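Local atomic coordinates of computational Design of Enzyme (Synthetic construct, PDB entry 3TP4), a protein that is a computationally designed enzyme on a glycosyl hydrolase family 26 scaffold, probably built to carry an activated serine in a Ser-His-Glu catalytic triad. Residues 6-11 with 212-217; 105-110 with 360-365; 150-155 with 206-211; 170-175 with 198-203. All coordinates share one frame; numbering follows the deposited sequence.

Starting at the N terminus, the loop after strand 4-6 folds onto strand 213-217, and contact 1 closes a loop of 200 residues. Contact 2 begins within that loop, at strand 107-113, and ends beyond it at 360-365, so contacts 1 and 2 cross. Contact 3, helix 141-157 against the chain leaving helix 190-207, lies within the spans of both. Contact 4, strand 168-174 against helix 190-207, lies innermost, within contact 3. Strands 107-113, 168-174 and 213-217 are successive neighbours in the parallel barrel sheet; contacts 1, 2 and 4 bind this sheet to an N-terminal loop, a late loop and a helix, while contact 3 packs a helix against a helix-to-strand connection outside it.

Contact 1: 6-11 with 212-217; sequences IAIVDA and NFLYAW
Apolar packing with two bridging waters seats the loop 6-11, which leads into helix 15-27, against strand 213-217, one of the parallel strands of the TIM barrel of this glycosyl hydrolase family 26 scaffold. Two side-chain pairs carry it, each crossing at about a right angle. The end of I8, CD1, meets the CD2 branch of L214 at 3.7 Å, and L21 of helix 15-27 touches both residues. V9 brings its CG1 methyl to the Y215 ring obliquely, 3.7 Å from CD1; this branch stands opposite the backbone N across the first torsion (chi1 165°). No direct hydrogen bond joins the two segments, but D241 serves both, its carboxylate accepting from V9 N through OD1 and from Y215 N through OD2. Two waters bridge the segments at one acceptor, F213 O; one reaches the D10 backbone, the other its side chain. Water 1 accepts from D10 N at 3.0 Å and donates to F213 O at 3.0 Å. On the D10 carboxylate, OD1 accepts a hydrogen bond from D12 N. Water 2 donates twice, to D10 OD2 at 2.6 Å and to F213 O at 2.8 Å.

Contact 2: 105-110 with 360-365; sequences GGVNTV and GAFDRT
The backbones stay well apart, V107 CA and A361 CA being their nearest pair of alpha carbons at 8.5 Å, and no hydrogen bond spans the gap; F362 bridges it with its ring. The far end of that ring does the touching. Its CZ atom lies 4.3 Å from V107 CG2, which meets the ring obliquely, and 4.4 Å from G106 O, which sits at the ring edge near its plane. Both are loose van der Waals approaches. At F362 the first torsion (chi1 -57°) sets CG opposite the carbonyl carbon and beside the backbone N, and from there the ring extends to the start of the strand. A361 CB lies against one ring face, 3.9 Å above the plane and displaced toward the rim. The site is a helix-to-strand junction of the TIM barrel: G105, with positive phi (114°), is the C-prime residue of a Schellman motif that ends helix 87-104, with G106 N bonded to A101 O and G105 N to D102 O. Strand 107-113 then runs into the parallel sheet. L20 of helix 15-27 touches both V107 and F362, while D102 and P167 add further contacts to F362. The loop 360-365 is fastened to helix 15-27 by S19 OG, which hydrogen-bonds to A361 O and R364 N.

Contact 3: 150-155 with 206-211; sequences DIAELA and DVKGVS
Within 150-155, A152 is the first residue to touch 206-211, and its methyl meets two partners, K208 and V210. A152 CB lies 3.9 Å from K208 CB and 4.0 Å from V210 CG2, so one small side chain touches both the aliphatic part of the lysine and a valine branch. The lysine chain is bent at chi2 and chi3, a curl that also brings its CE within 4.1 Å of A152 CB. Its ammonium end continues to a salt bridge with D149, the residue just before this segment. One turn further along the helix, A155 points its CB at the other branch of V210, CG1, at 4.0 Å. V210 therefore spreads its two methyls over successive alanines on one helix face, CG1 standing opposite the backbone N (chi1 170°) and CG2 beside it. The nearest alpha carbons, A152 CA and V210 CA, are 6.3 Å apart. This packing joins two outer helices of the TIM barrel where G209, with positive phi (80°), turns the chain away from helix 190-207 toward strand 213-217. A155 O continues the link by accepting from N212 ND2, just beyond the segment. The interface is thus apolar where the alanines meet V210 and the lysine chain: the curled methylenes of K208 close the solvent side over A152, and the ammonium pairs with an aspartate of the facing helix.

Contact 4: 170-175 with 198-203; sequences FRPWHE and RFTVEY
W173 and T200 meet edge-on: the indole NE1-H points in the ring plane at T200 OG1, making a 2.9 Å hydrogen bond with an N-H...O angle of 163°. The hydroxyl oxygen lies only 3° out of the indole plane, so the bond is well aligned. The first torsion of T200 (chi1 -68°) divides the work of its branches, holding OG1 beside the backbone N toward the indole and sending CG2 to the strand. That methyl lies 3.8 Å from P172 CB and reaches the edge of the F170 ring near its plane, 4.2 Å from CE2. The F170 and T200 side chains cross at about a right angle, while one F170 face carries P172 N over its centre. Here strand 168-174 of the TIM barrel packs against helix 190-207 of its outer layer, with L204 on F170 and L196 on W173 extending the interface. A phenylalanine at W173 would probably leave T200 OG1 without its N-H donor and the smaller ring, no longer pinned by that bond, freer to turn. T200 OG1 is bonded both to the indole and to L196 O, one turn earlier in the same helix, so the buried hydroxyl has two polar partners within otherwise apolar packing.

Contact 1: 6-11 with 212-217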
loop_
_atom_site.group_PDB
_atom_site.type_symbol
_atom_site.label_atom_id
_atom_site.label_comp_id
_atom_site.label_asym_id
_atom_site.label_seq_id
_atom_site.Cartn_x
_atom_site.Cartn_y
_atom_site.Cartn_z
ATOM N N ILE A 6 -20.037 3.674 -0.558
ATOM C CA ILE A 6 -18.699 4.155 -0.891
ATOM C C ILE A 6 -18.004 3.366 -1.991
ATOM O O ILE A 6 -18.257 2.177 -2.187
ATOM C CB ILE A 6 -17.771 4.195 0.339
ATOM C CG1 ILE A 6 -17.648 2.803 0.956
ATOM C CG2 ILE A 6 -18.284 5.198 1.364
ATOM C CD1 ILE A 6 -16.598 2.726 2.040
ATOM N N ALA A 7 -17.112 4.051 -2.695
ATOM C CA ALA A 7 -16.260 3.414 -3.681
ATOM C C ALA A 7 -15.181 2.664 -2.933
ATOM O O ALA A 7 -14.410 3.259 -2.179
ATOM C CB ALA A 7 -15.640 4.455 -4.594
ATOM N N ILE A 8 -15.148 1.351 -3.122
ATOM C CA ILE A 8 -14.151 0.514 -2.473
ATOM C C ILE A 8 -13.635 -0.480 -3.497
ATOM O O ILE A 8 -14.405 -1.019 -4.286
ATOM C CB ILE A 8 -14.732 -0.222 -1.250
ATOM C CG1 ILE A 8 -13.723 -1.223 -0.689
ATOM C CG2 ILE A 8 -16.028 -0.928 -1.613
ATOM C CD1 ILE A 8 -14.104 -1.790 0.714
ATOM N N VAL A 9 -12.326 -0.708 -3.493
ATOM C CA VAL A 9 -11.697 -1.558 -4.503
ATOM C C VAL A 9 -12.321 -2.948 -4.565
ATOM O O VAL A 9 -12.591 -3.476 -5.648
ATOM C CB VAL A 9 -10.174 -1.623 -4.277
ATOM C CG1 VAL A 9 -9.554 -2.767 -5.061
ATOM C CG2 VAL A 9 -9.544 -0.278 -4.692
ATOM N N ASP A 10 -12.553 -3.538 -3.399
ATOM C CA ASP A 10 -13.197 -4.837 -3.329
ATOM C C ASP A 10 -14.679 -4.668 -2.999
ATOM O O ASP A 10 -15.053 -4.499 -1.830
ATOM C CB ASP A 10 -12.499 -5.719 -2.294
ATOM C CG ASP A 10 -13.250 -7.008 -2.022
ATOM O OD1 ASP A 10 -14.082 -7.416 -2.866
ATOM O OD2 ASP A 10 -13.013 -7.608 -0.957
ATOM N N ALA A 11 -15.519 -4.706 -4.037
ATOM C CA ALA A 11 -16.957 -4.495 -3.858
ATOM C C ALA A 11 -17.595 -5.579 -2.995
ATOM O O ALA A 11 -18.715 -5.406 -2.508
ATOM C CB ALA A 11 -17.673 -4.399 -5.209
ATOM N N ASN A 212 -10.943 -8.974 3.199
ATOM C CA ASN A 212 -10.689 -8.079 4.335
ATOM C C ASN A 212 -9.507 -7.128 4.112
ATOM O O ASN A 212 -8.877 -6.680 5.070
ATOM C CB ASN A 212 -10.536 -8.866 5.661
ATOM C CG ASN A 212 -9.405 -9.886 5.615
ATOM O OD1 ASN A 212 -9.203 -10.553 4.603
ATOM N ND2 ASN A 212 -8.656 -10.003 6.710
ATOM N N PHE A 213 -9.222 -6.821 2.844
ATOM C CA PHE A 213 -8.195 -5.843 2.497
ATOM C C PHE A 213 -8.768 -4.510 1.986
ATOM O O PHE A 213 -9.731 -4.469 1.199
ATOM C CB PHE A 213 -7.246 -6.378 1.417
ATOM C CG PHE A 213 -6.148 -7.269 1.930
ATOM C CD1 PHE A 213 -6.073 -7.612 3.260
ATOM C CD2 PHE A 213 -5.181 -7.753 1.062
ATOM C CE1 PHE A 213 -5.060 -8.428 3.719
ATOM C CE2 PHE A 213 -4.171 -8.569 1.512
ATOM C CZ PHE A 213 -4.108 -8.909 2.847
ATOM N N LEU A 214 -8.147 -3.428 2.442
ATOM C CA LEU A 214 -8.216 -2.132 1.783
ATOM C C LEU A 214 -6.839 -1.951 1.145
ATOM O O LEU A 214 -5.839 -2.397 1.698
ATOM C CB LEU A 214 -8.485 -1.016 2.795
ATOM C CG LEU A 214 -9.828 -1.114 3.526
ATOM C CD1 LEU A 214 -10.010 0.018 4.549
ATOM C CD2 LEU A 214 -10.998 -1.129 2.515
ATOM N N TYR A 215 -6.787 -1.326 -0.024
ATOM C CA TYR A 215 -5.548 -1.288 -0.792
ATOM C C TYR A 215 -4.904 0.085 -0.767
ATOM O O TYR A 215 -5.503 1.066 -1.184
ATOM C CB TYR A 215 -5.790 -1.775 -2.227
ATOM C CG TYR A 215 -6.080 -3.257 -2.268
ATOM C CD1 TYR A 215 -7.391 -3.735 -2.205
ATOM C CD2 TYR A 215 -5.047 -4.178 -2.327
ATOM C CE1 TYR A 215 -7.661 -5.088 -2.227
ATOM C CE2 TYR A 215 -5.304 -5.538 -2.343
ATOM C CZ TYR A 215 -6.610 -5.983 -2.297
ATOM O OH TYR A 215 -6.854 -7.332 -2.311
ATOM N N ALA A 216 -3.679 0.143 -0.258
ATOM C CA ALA A 216 -2.962 1.407 -0.153
ATOM C C ALA A 216 -1.844 1.497 -1.188
ATOM O O ALA A 216 -1.232 0.492 -1.554
ATOM C CB ALA A 216 -2.400 1.593 1.267
ATOM N N TRP A 217 -1.601 2.716 -1.655
ATOM C CA TRP A 217 -0.519 3.024 -2.581
ATOM C C TRP A 217 0.026 4.397 -2.223
ATOM O O TRP A 217 -0.731 5.357 -2.118
ATOM C CB TRP A 217 -1.043 3.058 -4.017
ATOM C CG TRP A 217 -0.137 3.771 -5.010
ATOM C CD1 TRP A 217 0.928 3.231 -5.698
ATOM C CD2 TRP A 217 -0.240 5.140 -5.439
ATOM N NE1 TRP A 217 1.483 4.192 -6.538
ATOM C CE2 TRP A 217 0.788 5.366 -6.386
ATOM C CE3 TRP A 217 -1.100 6.199 -5.110
ATOM C CZ2 TRP A 217 0.970 6.604 -7.005
ATOM C CZ3 TRP A 217 -0.914 7.420 -5.719
ATOM C CH2 TRP A 217 0.113 7.616 -6.660
HETATM O O HOH W 1 -10.842 -2.817 -1.046
HETATM O O HOH W 2 -10.850 -6.880 0.284
#

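Contact 2: 105-110 with 360-365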
loop_
_atom_site.group_PDB
_atom_site.type_symbol
_atom_site.label_atom_id
_atom_site.label_comp_id
_atom_site.label_asym_id
_atom_site.label_seq_id
_atom_site.Cartn_x
_atom_site.Cartn_y
_atom_site.Cartn_z
ATOM N N GLY A 105 -7.556 -2.408 20.107
ATOM C CA GLY A 105 -8.386 -1.351 19.554
ATOM C C GLY A 105 -7.726 -0.596 18.409
ATOM O O GLY A 105 -8.261 0.399 17.917
ATOM N N GLY A 106 -6.564 -1.075 17.976
ATOM C CA GLY A 106 -5.839 -0.436 16.890
ATOM C C GLY A 106 -6.302 -0.862 15.502
ATOM O O GLY A 106 -7.052 -1.834 15.359
ATOM N N VAL A 107 -5.849 -0.125 14.485
ATOM C CA VAL A 107 -6.080 -0.462 13.077
ATOM C C VAL A 107 -4.781 -1.026 12.487
ATOM O O VAL A 107 -3.697 -0.499 12.724
ATOM C CB VAL A 107 -6.535 0.785 12.261
ATOM C CG1 VAL A 107 -6.583 0.485 10.749
ATOM C CG2 VAL A 107 -7.899 1.278 12.753
ATOM N N ASN A 108 -4.890 -2.106 11.728
ATOM C CA ASN A 108 -3.710 -2.780 11.209
ATOM C C ASN A 108 -3.375 -2.389 9.775
ATOM O O ASN A 108 -4.252 -2.360 8.906
ATOM C CB ASN A 108 -3.882 -4.307 11.287
ATOM C CG ASN A 108 -3.753 -4.842 12.708
ATOM O OD1 ASN A 108 -2.644 -5.044 13.206
ATOM N ND2 ASN A 108 -4.886 -5.085 13.359
ATOM N N THR A 109 -2.104 -2.100 9.530
ATOM C CA THR A 109 -1.623 -1.945 8.165
ATOM C C THR A 109 -0.444 -2.884 7.913
ATOM O O THR A 109 0.424 -3.056 8.775
ATOM C CB THR A 109 -1.217 -0.500 7.857
ATOM O OG1 THR A 109 -0.833 -0.406 6.478
ATOM C CG2 THR A 109 -0.045 -0.080 8.729
ATOM N N VAL A 110 -0.440 -3.500 6.733
ATOM C CA VAL A 110 0.580 -4.465 6.340
ATOM C C VAL A 110 1.135 -4.053 4.986
ATOM O O VAL A 110 0.383 -3.880 4.019
ATOM C CB VAL A 110 -0.002 -5.887 6.222
ATOM C CG1 VAL A 110 0.989 -6.807 5.510
ATOM C CG2 VAL A 110 -0.408 -6.444 7.610
ATOM N N GLY A 360 -15.977 3.311 16.720
ATOM C CA GLY A 360 -16.858 3.216 15.560
ATOM C C GLY A 360 -16.148 2.902 14.241
ATOM O O GLY A 360 -16.664 3.202 13.163
ATOM N N ALA A 361 -14.977 2.281 14.315
ATOM C CA ALA A 361 -14.209 1.993 13.105
ATOM C C ALA A 361 -14.787 0.826 12.314
ATOM O O ALA A 361 -14.740 0.829 11.082
ATOM C CB ALA A 361 -12.745 1.733 13.437
ATOM N N PHE A 362 -15.347 -0.160 13.014
ATOM C CA PHE A 362 -15.685 -1.426 12.363
ATOM C C PHE A 362 -17.165 -1.795 12.355
ATOM O O PHE A 362 -17.547 -2.768 11.701
ATOM C CB PHE A 362 -14.879 -2.578 12.970
ATOM C CG PHE A 362 -13.402 -2.372 12.912
ATOM C CD1 PHE A 362 -12.728 -2.427 11.701
ATOM C CD2 PHE A 362 -12.675 -2.116 14.072
ATOM C CE1 PHE A 362 -11.353 -2.234 11.636
ATOM C CE2 PHE A 362 -11.301 -1.920 14.018
ATOM C CZ PHE A 362 -10.637 -1.977 12.796
ATOM N N ASP A 363 -17.994 -1.022 13.045
ATOM C CA ASP A 363 -19.371 -1.433 13.273
ATOM C C ASP A 363 -20.355 -0.582 12.499
ATOM O O ASP A 363 -21.547 -0.603 12.774
ATOM C CB ASP A 363 -19.699 -1.428 14.777
ATOM C CG ASP A 363 -19.530 -0.062 15.415
ATOM O OD1 ASP A 363 -19.091 0.883 14.732
ATOM O OD2 ASP A 363 -19.826 0.065 16.617
ATOM N N ARG A 364 -19.854 0.158 11.517
ATOM C CA ARG A 364 -20.713 0.985 10.685
ATOM C C ARG A 364 -21.475 0.138 9.666
ATOM O O ARG A 364 -21.053 -0.963 9.312
ATOM C CB ARG A 364 -19.899 2.089 9.996
ATOM C CG ARG A 364 -19.496 3.212 10.948
ATOM C CD ARG A 364 -18.069 3.689 10.725
ATOM N NE ARG A 364 -17.996 4.847 9.849
ATOM C CZ ARG A 364 -17.644 6.072 10.234
ATOM N NH1 ARG A 364 -17.336 6.325 11.499
ATOM N NH2 ARG A 364 -17.607 7.053 9.345
ATOM N N THR A 365 -22.618 0.648 9.228
ATOM C CA THR A 365 -23.373 0.020 8.155
ATOM C C THR A 365 -23.130 0.807 6.874
ATOM O O THR A 365 -23.584 1.948 6.734
ATOM C CB THR A 365 -24.879 -0.021 8.469
ATOM O OG1 THR A 365 -25.092 -0.761 9.679
ATOM C CG2 THR A 365 -25.636 -0.697 7.331
#

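Contact 3: 150-155 with 206-211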
loop_
_atom_site.group_PDB
_atom_site.type_symbol
_atom_site.label_atom_id
_atom_site.label_comp_id
_atom_site.label_asym_id
_atom_site.label_seq_id
_atom_site.Cartn_x
_atom_site.Cartn_y
_atom_site.Cartn_z
ATOM N N ASP A 150 0.761 -16.714 0.231
ATOM C CA ASP A 150 1.075 -16.571 1.644
ATOM C C ASP A 150 0.335 -15.372 2.231
ATOM O O ASP A 150 -0.176 -15.423 3.349
ATOM C CB ASP A 150 2.584 -16.396 1.830
ATOM C CG ASP A 150 3.344 -17.701 1.681
ATOM O OD1 ASP A 150 2.708 -18.771 1.787
ATOM O OD2 ASP A 150 4.577 -17.655 1.468
ATOM N N ILE A 151 0.275 -14.286 1.471
ATOM C CA ILE A 151 -0.428 -13.098 1.941
ATOM C C ILE A 151 -1.914 -13.405 2.079
ATOM O O ILE A 151 -2.561 -12.987 3.045
ATOM C CB ILE A 151 -0.167 -11.889 1.003
ATOM C CG1 ILE A 151 1.286 -11.420 1.171
ATOM C CG2 ILE A 151 -1.150 -10.743 1.289
ATOM C CD1 ILE A 151 1.728 -10.389 0.148
ATOM N N ALA A 152 -2.461 -14.152 1.122
ATOM C CA ALA A 152 -3.863 -14.541 1.194
ATOM C C ALA A 152 -4.101 -15.409 2.441
ATOM O O ALA A 152 -5.141 -15.312 3.100
ATOM C CB ALA A 152 -4.283 -15.278 -0.076
ATOM N N GLU A 153 -3.125 -16.251 2.760
ATOM C CA GLU A 153 -3.192 -17.090 3.961
ATOM C C GLU A 153 -3.252 -16.225 5.216
ATOM O O GLU A 153 -4.030 -16.481 6.133
ATOM C CB GLU A 153 -1.959 -17.996 4.029
ATOM C CG GLU A 153 -2.023 -19.216 3.128
ATOM C CD GLU A 153 -2.913 -20.305 3.695
ATOM O OE1 GLU A 153 -3.470 -20.101 4.796
ATOM O OE2 GLU A 153 -3.053 -21.364 3.045
ATOM N N LEU A 154 -2.412 -15.198 5.249
ATOM C CA LEU A 154 -2.381 -14.284 6.392
ATOM C C LEU A 154 -3.721 -13.584 6.527
ATOM O O LEU A 154 -4.287 -13.492 7.620
ATOM C CB LEU A 154 -1.276 -13.244 6.217
ATOM C CG LEU A 154 -1.317 -12.106 7.249
ATOM C CD1 LEU A 154 -0.948 -12.625 8.631
ATOM C CD2 LEU A 154 -0.405 -10.960 6.835
ATOM N N ALA A 155 -4.223 -13.083 5.404
ATOM C CA ALA A 155 -5.514 -12.421 5.386
ATOM C C ALA A 155 -6.575 -13.311 6.029
ATOM O O ALA A 155 -7.313 -12.869 6.910
ATOM C CB ALA A 155 -5.907 -12.057 3.951
ATOM N N ASP A 206 -9.766 -11.463 -6.747
ATOM C CA ASP A 206 -10.598 -12.227 -7.673
ATOM C C ASP A 206 -10.206 -13.689 -7.703
ATOM O O ASP A 206 -11.054 -14.564 -7.860
ATOM C CB ASP A 206 -10.498 -11.655 -9.085
ATOM C CG ASP A 206 -10.918 -10.201 -9.161
ATOM O OD1 ASP A 206 -11.877 -9.816 -8.467
ATOM O OD2 ASP A 206 -10.292 -9.441 -9.919
ATOM N N VAL A 207 -8.914 -13.954 -7.599
ATOM C CA VAL A 207 -8.436 -15.325 -7.655
ATOM C C VAL A 207 -8.483 -16.009 -6.282
ATOM O O VAL A 207 -8.932 -17.141 -6.177
ATOM C CB VAL A 207 -7.023 -15.431 -8.271
ATOM C CG1 VAL A 207 -6.504 -16.860 -8.152
ATOM C CG2 VAL A 207 -7.035 -14.982 -9.756
ATOM N N LYS A 208 -8.034 -15.325 -5.230
ATOM C CA LYS A 208 -7.985 -15.955 -3.905
ATOM C C LYS A 208 -9.210 -15.672 -3.029
ATOM O O LYS A 208 -9.444 -16.363 -2.040
ATOM C CB LYS A 208 -6.705 -15.552 -3.164
ATOM C CG LYS A 208 -5.432 -15.848 -3.938
ATOM C CD LYS A 208 -5.262 -17.343 -4.212
ATOM C CE LYS A 208 -5.043 -18.119 -2.917
ATOM N NZ LYS A 208 -4.523 -19.490 -3.185
ATOM N N GLY A 209 -9.986 -14.653 -3.377
ATOM C CA GLY A 209 -11.182 -14.333 -2.615
ATOM C C GLY A 209 -10.941 -13.557 -1.328
ATOM O O GLY A 209 -11.779 -13.567 -0.423
ATOM N N VAL A 210 -9.803 -12.876 -1.235
ATOM C CA VAL A 210 -9.526 -12.040 -0.073
ATOM C C VAL A 210 -10.600 -10.969 0.046
ATOM O O VAL A 210 -10.903 -10.272 -0.922
ATOM C CB VAL A 210 -8.135 -11.378 -0.161
ATOM C CG1 VAL A 210 -7.962 -10.320 0.939
ATOM C CG2 VAL A 210 -7.051 -12.431 -0.078
ATOM N N SER A 211 -11.186 -10.839 1.233
ATOM C CA SER A 211 -12.302 -9.925 1.406
ATOM C C SER A 211 -12.103 -8.934 2.551
ATOM O O SER A 211 -12.996 -8.141 2.844
ATOM C CB SER A 211 -13.608 -10.708 1.618
ATOM O OG SER A 211 -13.557 -11.438 2.831
#

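Contact 4: 170-175 with 198-203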
loop_
_atom_site.group_PDB
_atom_site.type_symbol
_atom_site.label_atom_id
_atom_site.label_comp_id
_atom_site.label_asym_id
_atom_site.label_seq_id
_atom_site.Cartn_x
_atom_site.Cartn_y
_atom_site.Cartn_z
ATOM N N PHE A 170 -3.695 -3.002 3.254
ATOM C CA PHE A 170 -2.584 -3.705 2.621
ATOM C C PHE A 170 -1.933 -2.808 1.587
ATOM O O PHE A 170 -2.612 -2.294 0.704
ATOM C CB PHE A 170 -3.085 -4.982 1.928
ATOM C CG PHE A 170 -2.018 -5.716 1.190
ATOM C CD1 PHE A 170 -0.877 -6.156 1.852
ATOM C CD2 PHE A 170 -2.149 -5.977 -0.167
ATOM C CE1 PHE A 170 0.112 -6.841 1.177
ATOM C CE2 PHE A 170 -1.161 -6.664 -0.850
ATOM C CZ PHE A 170 -0.033 -7.095 -0.182
ATOM N N ARG A 171 -0.623 -2.622 1.705
ATOM C CA ARG A 171 0.120 -1.738 0.823
ATOM C C ARG A 171 1.143 -2.533 0.025
ATOM O O ARG A 171 2.271 -2.749 0.486
ATOM C CB ARG A 171 0.843 -0.658 1.627
ATOM C CG ARG A 171 1.640 0.293 0.753
ATOM C CD ARG A 171 2.365 1.348 1.581
ATOM N NE ARG A 171 3.006 2.330 0.710
ATOM C CZ ARG A 171 3.737 3.352 1.141
ATOM N NH1 ARG A 171 3.919 3.547 2.450
ATOM N NH2 ARG A 171 4.280 4.177 0.257
ATOM N N PRO A 172 0.762 -2.961 -1.185
ATOM C CA PRO A 172 1.645 -3.847 -1.960
ATOM C C PRO A 172 2.723 -3.126 -2.784
ATOM O O PRO A 172 2.407 -2.308 -3.648
ATOM C CB PRO A 172 0.670 -4.589 -2.880
ATOM C CG PRO A 172 -0.467 -3.647 -3.066
ATOM C CD PRO A 172 -0.574 -2.816 -1.797
ATOM N N TRP A 173 3.984 -3.448 -2.498
ATOM C CA TRP A 173 5.144 -3.039 -3.304
ATOM C C TRP A 173 5.513 -1.565 -3.184
ATOM O O TRP A 173 5.221 -0.759 -4.079
ATOM C CB TRP A 173 4.958 -3.446 -4.773
ATOM C CG TRP A 173 4.389 -4.828 -4.915
ATOM C CD1 TRP A 173 3.280 -5.190 -5.625
ATOM C CD2 TRP A 173 4.886 -6.029 -4.306
ATOM N NE1 TRP A 173 3.056 -6.541 -5.495
ATOM C CE2 TRP A 173 4.033 -7.082 -4.701
ATOM C CE3 TRP A 173 5.977 -6.320 -3.482
ATOM C CZ2 TRP A 173 4.235 -8.404 -4.295
ATOM C CZ3 TRP A 173 6.168 -7.631 -3.061
ATOM C CH2 TRP A 173 5.305 -8.657 -3.475
ATOM N N HIS A 174 6.161 -1.219 -2.071
ATOM C CA HIS A 174 6.642 0.140 -1.853
ATOM C C HIS A 174 8.125 0.114 -1.441
ATOM O O HIS A 174 8.613 -0.871 -0.890
ATOM C CB HIS A 174 5.788 0.862 -0.795
ATOM C CG HIS A 174 5.839 0.212 0.554
ATOM N ND1 HIS A 174 6.540 0.749 1.612
ATOM C CD2 HIS A 174 5.312 -0.952 1.003
ATOM C CE1 HIS A 174 6.423 -0.045 2.665
ATOM N NE2 HIS A 174 5.689 -1.086 2.318
ATOM N N GLU A 175 8.819 1.210 -1.726
ATOM C CA GLU A 175 10.260 1.336 -1.528
ATOM C C GLU A 175 10.590 1.663 -0.086
ATOM O O GLU A 175 10.052 2.617 0.471
ATOM C CB GLU A 175 10.779 2.453 -2.436
ATOM C CG GLU A 175 12.254 2.806 -2.269
ATOM C CD GLU A 175 13.179 1.609 -2.448
ATOM O OE1 GLU A 175 13.535 1.291 -3.599
ATOM O OE2 GLU A 175 13.539 0.982 -1.436
ATOM N N ARG A 198 -1.837 -4.049 -10.283
ATOM C CA ARG A 198 -3.178 -4.480 -10.717
ATOM C C ARG A 198 -3.331 -5.994 -10.599
ATOM O O ARG A 198 -4.334 -6.484 -10.075
ATOM C CB ARG A 198 -3.478 -4.004 -12.145
ATOM C CG ARG A 198 -3.689 -2.478 -12.253
ATOM C CD ARG A 198 -3.509 -1.979 -13.676
ATOM N NE ARG A 198 -3.639 -0.526 -13.772
ATOM C CZ ARG A 198 -3.310 0.184 -14.853
ATOM N NH1 ARG A 198 -2.820 -0.413 -15.930
ATOM N NH2 ARG A 198 -3.466 1.498 -14.855
ATOM N N PHE A 199 -2.337 -6.733 -11.089
ATOM C CA PHE A 199 -2.330 -8.185 -10.916
ATOM C C PHE A 199 -2.392 -8.568 -9.451
ATOM O O PHE A 199 -3.105 -9.485 -9.073
ATOM C CB PHE A 199 -1.083 -8.821 -11.523
ATOM C CG PHE A 199 -0.968 -10.294 -11.241
ATOM C CD1 PHE A 199 -1.757 -11.206 -11.931
ATOM C CD2 PHE A 199 -0.078 -10.768 -10.285
ATOM C CE1 PHE A 199 -1.660 -12.562 -11.675
ATOM C CE2 PHE A 199 0.033 -12.126 -10.027
ATOM C CZ PHE A 199 -0.768 -13.023 -10.714
ATOM N N THR A 200 -1.615 -7.881 -8.622
ATOM C CA THR A 200 -1.604 -8.187 -7.198
ATOM C C THR A 200 -3.020 -8.095 -6.624
ATOM O O THR A 200 -3.464 -8.974 -5.857
ATOM C CB THR A 200 -0.669 -7.231 -6.434
ATOM O OG1 THR A 200 0.692 -7.485 -6.813
ATOM C CG2 THR A 200 -0.811 -7.412 -4.925
ATOM N N VAL A 201 -3.721 -7.025 -6.988
ATOM C CA VAL A 201 -5.069 -6.803 -6.479
ATOM C C VAL A 201 -6.016 -7.872 -7.014
ATOM O O VAL A 201 -6.822 -8.436 -6.280
ATOM C CB VAL A 201 -5.614 -5.427 -6.876
ATOM C CG1 VAL A 201 -7.107 -5.376 -6.614
ATOM C CG2 VAL A 201 -4.908 -4.312 -6.095
ATOM N N GLU A 202 -5.902 -8.152 -8.304
ATOM C CA GLU A 202 -6.785 -9.110 -8.957
ATOM C C GLU A 202 -6.531 -10.541 -8.464
ATOM O O GLU A 202 -7.469 -11.286 -8.176
ATOM C CB GLU A 202 -6.639 -8.986 -10.482
ATOM C CG GLU A 202 -7.282 -7.697 -11.002
ATOM C CD GLU A 202 -6.722 -7.210 -12.325
ATOM O OE1 GLU A 202 -5.748 -7.812 -12.838
ATOM O OE2 GLU A 202 -7.273 -6.216 -12.854
ATOM N N TYR A 203 -5.265 -10.919 -8.338
ATOM C CA TYR A 203 -4.945 -12.246 -7.814
ATOM C C TYR A 203 -5.517 -12.423 -6.402
ATOM O O TYR A 203 -6.236 -13.383 -6.136
ATOM C CB TYR A 203 -3.437 -12.528 -7.832
ATOM C CG TYR A 203 -3.112 -13.969 -7.478
ATOM C CD1 TYR A 203 -3.282 -14.980 -8.410
ATOM C CD2 TYR A 203 -2.665 -14.320 -6.205
ATOM C CE1 TYR A 203 -2.999 -16.303 -8.105
ATOM C CE2 TYR A 203 -2.373 -15.645 -5.882
ATOM C CZ TYR A 203 -2.552 -16.635 -6.848
ATOM O OH TYR A 203 -2.280 -17.958 -6.576
#